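Local coordinates for protein lactaldehyde dehydrogenase (Methanocaldococcus jannaschii, PDB 3PQA) that oxidises lactaldehyde to lactate with NAD, which it prefers to NADP, in the biosynthesis of coenzyme F420, at residues A254-A259 / A288-E293; L76-A81 / N306-K311. One frame throughout, in Å; residues are numbered along the deposited sequence.

The two contacts lie well apart in one aldehyde dehydrogenase subunit, with 31 Å between their centres and about 19 Å between their nearest atoms. Interaction 1 joins the N-terminal turns of helices 256-268 and 288-300, which follow strands 246-250 and 278-284 of one mixed sheet, and thus packs two neighbouring helices on one face of that sheet. Interaction 2 brings helix 73-84 against the loop between helices 288-300 and 320-335. Along the sequence the first contact is nested within the loop closed by the second. By the known fold of the family, interaction 1 and loop 306-311 probably belong to the catalytic domain and helix 73-84 to the coenzyme-binding domain, so interaction 2 spans the two.

Interaction 1: A254-A259 / A288-E293; sequences ADLNKA and ADKFIE
Leu256, in the first turn of helix 256-268, reaches toward helix 288-300 and meets Phe291 and Lys290 with different methyl branches. Its CD2 comes 4.4 Å from Phe291 CD1, lying obliquely to the ring, whereas the other methyl turns to the lysine, with Leu256 CD1 3.6 Å from Lys290 NZ. That same CD1 also approaches the partner backbone, 4.3 Å from Phe291 N. The side chains of Leu256 and Lys290 cross at about a right angle, and bends at chi3 and chi4 of the lysine bring its NZ to the leucine methyl CD1.

The phenyl ring is more deeply placed. A chi1 of 173° swings it away from the Phe291 backbone N, into the layer between the helices and the sheet, where Ile281 and Val283 of strand 278-284 and Val260 and Leu263 of helix 256-268 also touch it. Leu256 thus adds the outer part of an apolar surround.

The start of helix 256-268 is fixed separately. Asp255 is its N-cap, and Asp255 OD1 accepts from Lys258 N at 3.1 Å; the nearly straight bond (175°) arrives from above the carboxylate plane. Asp255 OD2 also forms a salt bridge with Lys258 NZ, at 3.5 Å.

Across the two segments there is no hydrogen bond or salt bridge. Cohesion here is consequently apolar and dispersive, and the approach of a lysine nitrogen to a methyl contributes no polar bond; its ammonium charge is probably hydrated at this exposed margin, while the aromatic ring is buried on the sheet side.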
loop_
_atom_site.group_PDB
_atom_site.type_symbol
_atom_site.label_atom_id
_atom_site.label_comp_id
_atom_site.label_asym_id
_atom_site.label_seq_id
_atom_site.Cartn_x
_atom_site.Cartn_y
_atom_site.Cartn_z
ATOM N N ALA B 254 33.862 9.314 -11.464
ATOM C CA ALA B 254 33.091 10.286 -10.674
ATOM C C ALA B 254 33.349 11.725 -11.111
ATOM O O ALA B 254 34.455 12.054 -11.539
ATOM C CB ALA B 254 33.415 10.130 -9.195
ATOM N N ASP B 255 32.310 12.563 -11.033
ATOM C CA ASP B 255 32.482 14.008 -11.137
ATOM C C ASP B 255 33.205 14.478 -9.869
ATOM O O ASP B 255 32.592 14.548 -8.809
ATOM C CB ASP B 255 31.120 14.696 -11.254
ATOM C CG ASP B 255 31.233 16.215 -11.389
ATOM O OD1 ASP B 255 32.091 16.838 -10.726
ATOM O OD2 ASP B 255 30.439 16.798 -12.158
ATOM N N LEU B 256 34.488 14.813 -9.988
ATOM C CA LEU B 256 35.333 15.068 -8.812
ATOM C C LEU B 256 34.968 16.327 -8.032
ATOM O O LEU B 256 34.983 16.320 -6.796
ATOM C CB LEU B 256 36.813 15.086 -9.200
ATOM C CG LEU B 256 37.435 13.721 -9.505
ATOM C CD1 LEU B 256 38.949 13.823 -9.438
ATOM C CD2 LEU B 256 36.928 12.641 -8.554
ATOM N N ASN B 257 34.637 17.397 -8.750
ATOM C CA ASN B 257 34.168 18.634 -8.125
ATOM C C ASN B 257 32.959 18.376 -7.219
ATOM O O ASN B 257 32.941 18.799 -6.057
ATOM C CB ASN B 257 33.815 19.688 -9.187
ATOM C CG ASN B 257 35.044 20.372 -9.783
ATOM O OD1 ASN B 257 34.992 20.886 -10.899
ATOM N ND2 ASN B 257 36.143 20.398 -9.041
ATOM N N LYS B 258 31.965 17.672 -7.759
ATOM C CA LYS B 258 30.742 17.330 -7.021
ATOM C C LYS B 258 31.023 16.395 -5.851
ATOM O O LYS B 258 30.450 16.561 -4.763
ATOM C CB LYS B 258 29.703 16.692 -7.948
ATOM C CG LYS B 258 29.298 17.593 -9.098
ATOM C CD LYS B 258 27.806 17.768 -9.193
ATOM C CE LYS B 258 27.450 18.760 -10.300
ATOM N NZ LYS B 258 27.203 18.079 -11.609
ATOM N N ALA B 259 31.874 15.395 -6.085
ATOM C CA ALA B 259 32.216 14.443 -5.037
ATOM C C ALA B 259 32.914 15.157 -3.867
ATOM O O ALA B 259 32.577 14.940 -2.700
ATOM C CB ALA B 259 33.072 13.331 -5.579
ATOM N N ALA B 288 43.318 9.230 -7.242
ATOM C CA ALA B 288 43.504 9.465 -5.811
ATOM C C ALA B 288 44.257 10.761 -5.514
ATOM O O ALA B 288 43.842 11.538 -4.651
ATOM C CB ALA B 288 44.192 8.280 -5.157
ATOM N N ASP B 289 45.357 10.997 -6.225
ATOM C CA ASP B 289 46.116 12.232 -6.027
ATOM C C ASP B 289 45.295 13.491 -6.297
ATOM O O ASP B 289 45.359 14.441 -5.516
ATOM C CB ASP B 289 47.393 12.261 -6.881
ATOM C CG ASP B 289 48.379 11.171 -6.505
ATOM O OD1 ASP B 289 48.451 10.774 -5.325
ATOM O OD2 ASP B 289 49.116 10.731 -7.411
ATOM N N LYS B 290 44.551 13.512 -7.403
ATOM C CA LYS B 290 43.762 14.684 -7.750
ATOM C C LYS B 290 42.648 14.886 -6.740
ATOM O O LYS B 290 42.398 16.011 -6.307
ATOM C CB LYS B 290 43.159 14.557 -9.141
ATOM C CG LYS B 290 44.160 14.619 -10.266
ATOM C CD LYS B 290 43.426 14.615 -11.614
ATOM C CE LYS B 290 42.480 13.410 -11.735
ATOM N NZ LYS B 290 41.152 13.838 -12.241
ATOM N N PHE B 291 41.989 13.793 -6.361
ATOM C CA PHE B 291 40.908 13.897 -5.394
ATOM C C PHE B 291 41.420 14.393 -4.049
ATOM O O PHE B 291 40.838 15.295 -3.469
ATOM C CB PHE B 291 40.176 12.578 -5.183
ATOM C CG PHE B 291 39.170 12.652 -4.073
ATOM C CD1 PHE B 291 37.902 13.161 -4.310
ATOM C CD2 PHE B 291 39.517 12.271 -2.779
ATOM C CE1 PHE B 291 36.973 13.265 -3.273
ATOM C CE2 PHE B 291 38.604 12.364 -1.728
ATOM C CZ PHE B 291 37.333 12.862 -1.968
ATOM N N ILE B 292 42.506 13.796 -3.558
ATOM C CA ILE B 292 43.077 14.195 -2.273
ATOM C C ILE B 292 43.456 15.686 -2.258
ATOM O O ILE B 292 43.115 16.402 -1.326
ATOM C CB ILE B 292 44.251 13.284 -1.851
ATOM C CG1 ILE B 292 43.726 11.889 -1.475
ATOM C CG2 ILE B 292 45.028 13.909 -0.686
ATOM C CD1 ILE B 292 44.805 10.781 -1.396
ATOM N N GLU B 293 44.139 16.146 -3.301
ATOM C CA GLU B 293 44.521 17.552 -3.389
ATOM C C GLU B 293 43.288 18.465 -3.322
ATOM O O GLU B 293 43.271 19.437 -2.557
ATOM C CB GLU B 293 45.326 17.826 -4.668
ATOM C CG GLU B 293 45.794 19.263 -4.788
ATOM C CD GLU B 293 46.289 19.632 -6.179
ATOM O OE1 GLU B 293 46.730 20.779 -6.345
ATOM O OE2 GLU B 293 46.221 18.799 -7.105
#

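Interaction 2: L76-A81 / N306-K311; sequences LAKILA and NPLDEK
The backbone O of Asn306, just ahead of the Pro307-Leu308 pair that packs on Ala81, is gripped twice: Asp309 N donates to it at 3.0 Å, closing a type I beta turn, and the hydroxyl of Thr312 forms a second hydrogen bond. The Asn306 side chain braces the same turn. Its OD1 accepts from Leu308 N at 3.0 Å in an Asx turn, with the N-H coming from above the carbonyl plane rather than along a lone pair. A second Asx turn follows directly, in which Asp309 OD1 takes Lys311 N at 2.9 Å.

Held in this shape, the turn offers Pro307 and Leu308 to helix 73-84. Pro307 brings its CB-CG side to the oxygen of Ala81, with CG 3.6 Å from Ala81 O, and Pro307 CB faces Ala81 CB at 4.3 Å. Leu308 uses one methyl for two partners: its CD2 lies 3.8 Å from Ala81 CB and equally far from Lys78 CD. The lysine chain turns sharply at chi2 (-75°), which brings its aliphatic middle across the leucine at about a right angle. Beyond that, Lys78 NZ and Glu310 OE2 carry opposite charges but stay 4.8 Å apart, and Glu310 OE2 forms a salt bridge with Arg92.

Neighbouring elements extend the contact. Pro307 also packs on Tyr20 and Pro316 and shares a backbone hydrogen bond with Ile88, while Leu76, Ile79 and Leu80 face helix 171-186. The whole is a junction between helix 73-84, from the N-terminal half of the chain, and a type I beta turn with an Asx turn at its start, from the later half, consistent with the interface between coenzyme-binding and catalytic domains in the aldehyde dehydrogenase fold.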
loop_
_atom_site.group_PDB
_atom_site.type_symbol
_atom_site.label_atom_id
_atom_site.label_comp_id
_atom_site.label_asym_id
_atom_site.label_seq_id
_atom_site.Cartn_x
_atom_site.Cartn_y
_atom_site.Cartn_z
ATOM N N LEU B 76 15.621 28.537 20.017
ATOM C CA LEU B 76 15.979 27.122 20.074
ATOM C C LEU B 76 17.295 26.865 19.342
ATOM O O LEU B 76 18.117 26.063 19.799
ATOM C CB LEU B 76 14.849 26.247 19.513
ATOM C CG LEU B 76 13.538 26.251 20.314
ATOM C CD1 LEU B 76 12.473 25.508 19.509
ATOM C CD2 LEU B 76 13.691 25.640 21.701
ATOM N N ALA B 77 17.493 27.553 18.218
ATOM C CA ALA B 77 18.748 27.444 17.465
ATOM C C ALA B 77 19.945 27.888 18.307
ATOM O O ALA B 77 20.997 27.254 18.255
ATOM C CB ALA B 77 18.681 28.241 16.170
ATOM N N LYS B 78 19.775 28.966 19.078
ATOM C CA LYS B 78 20.849 29.478 19.953
ATOM C C LYS B 78 21.202 28.480 21.045
ATOM O O LYS B 78 22.377 28.288 21.368
ATOM C CB LYS B 78 20.469 30.824 20.597
ATOM C CG LYS B 78 20.201 31.966 19.633
ATOM C CD LYS B 78 21.467 32.525 19.023
ATOM C CE LYS B 78 21.260 33.960 18.561
ATOM N NZ LYS B 78 22.449 34.382 17.771
ATOM N N ILE B 79 20.178 27.839 21.609
ATOM C CA ILE B 79 20.399 26.805 22.608
ATOM C C ILE B 79 21.232 25.655 22.027
ATOM O O ILE B 79 22.143 25.164 22.687
ATOM C CB ILE B 79 19.077 26.291 23.225
ATOM C CG1 ILE B 79 18.467 27.370 24.134
ATOM C CG2 ILE B 79 19.332 25.017 24.048
ATOM C CD1 ILE B 79 16.959 27.207 24.390
ATOM N N LEU B 80 20.929 25.236 20.798
ATOM C CA LEU B 80 21.743 24.211 20.137
ATOM C C LEU B 80 23.204 24.654 19.999
ATOM O O LEU B 80 24.118 23.869 20.232
ATOM C CB LEU B 80 21.156 23.821 18.772
ATOM C CG LEU B 80 19.824 23.056 18.843
ATOM C CD1 LEU B 80 19.224 22.905 17.440
ATOM C CD2 LEU B 80 20.028 21.699 19.468
ATOM N N ALA B 81 23.411 25.911 19.630
ATOM C CA ALA B 81 24.761 26.449 19.464
ATOM C C ALA B 81 25.520 26.424 20.782
ATOM O O ALA B 81 26.654 25.945 20.848
ATOM C CB ALA B 81 24.706 27.863 18.905
ATOM N N ASN B 306 33.826 29.498 17.142
ATOM C CA ASN B 306 32.654 29.691 17.992
ATOM C C ASN B 306 31.363 29.403 17.219
ATOM O O ASN B 306 31.101 30.050 16.205
ATOM C CB ASN B 306 32.645 31.127 18.534
ATOM C CG ASN B 306 31.653 31.333 19.673
ATOM O OD1 ASN B 306 30.645 30.625 19.791
ATOM N ND2 ASN B 306 31.936 32.316 20.519
ATOM N N PRO B 307 30.559 28.431 17.701
ATOM C CA PRO B 307 29.326 28.056 16.997
ATOM C C PRO B 307 28.305 29.187 16.904
ATOM O O PRO B 307 27.435 29.146 16.029
ATOM C CB PRO B 307 28.763 26.891 17.823
ATOM C CG PRO B 307 29.630 26.691 18.967
ATOM C CD PRO B 307 30.850 27.546 18.843
ATOM N N LEU B 308 28.419 30.193 17.780
ATOM C CA LEU B 308 27.515 31.355 17.729
ATOM C C LEU B 308 27.820 32.320 16.583
ATOM O O LEU B 308 26.972 33.135 16.216
ATOM C CB LEU B 308 27.500 32.106 19.066
ATOM C CG LEU B 308 26.596 31.552 20.170
ATOM C CD1 LEU B 308 26.809 32.325 21.461
ATOM C CD2 LEU B 308 25.106 31.567 19.759
ATOM N N ASP B 309 29.036 32.234 16.036
ATOM C CA ASP B 309 29.445 33.077 14.908
ATOM C C ASP B 309 28.782 32.574 13.636
ATOM O O ASP B 309 28.863 31.384 13.307
ATOM C CB ASP B 309 30.970 33.078 14.757
ATOM C CG ASP B 309 31.496 34.233 13.901
ATOM O OD1 ASP B 309 30.890 34.573 12.860
ATOM O OD2 ASP B 309 32.556 34.792 14.266
ATOM N N GLU B 310 28.128 33.489 12.928
ATOM C CA GLU B 310 27.447 33.177 11.673
ATOM C C GLU B 310 28.416 32.606 10.629
ATOM O O GLU B 310 28.006 31.884 9.724
ATOM C CB GLU B 310 26.740 34.418 11.109
ATOM C CG GLU B 310 25.645 35.027 11.996
ATOM C CD GLU B 310 24.380 34.170 12.084
ATOM O OE1 GLU B 310 24.123 33.366 11.162
ATOM O OE2 GLU B 310 23.649 34.298 13.089
ATOM N N LYS B 311 29.699 32.927 10.766
ATOM C CA LYS B 311 30.697 32.488 9.794
ATOM C C LYS B 311 31.260 31.083 10.069
ATOM O O LYS B 311 31.935 30.507 9.207
ATOM C CB LYS B 311 31.857 33.494 9.705
ATOM C CG LYS B 311 31.459 34.951 9.470
ATOM C CD LYS B 311 32.706 35.763 9.109
ATOM C CE LYS B 311 32.626 37.217 9.563
ATOM N NZ LYS B 311 31.696 38.028 8.716
#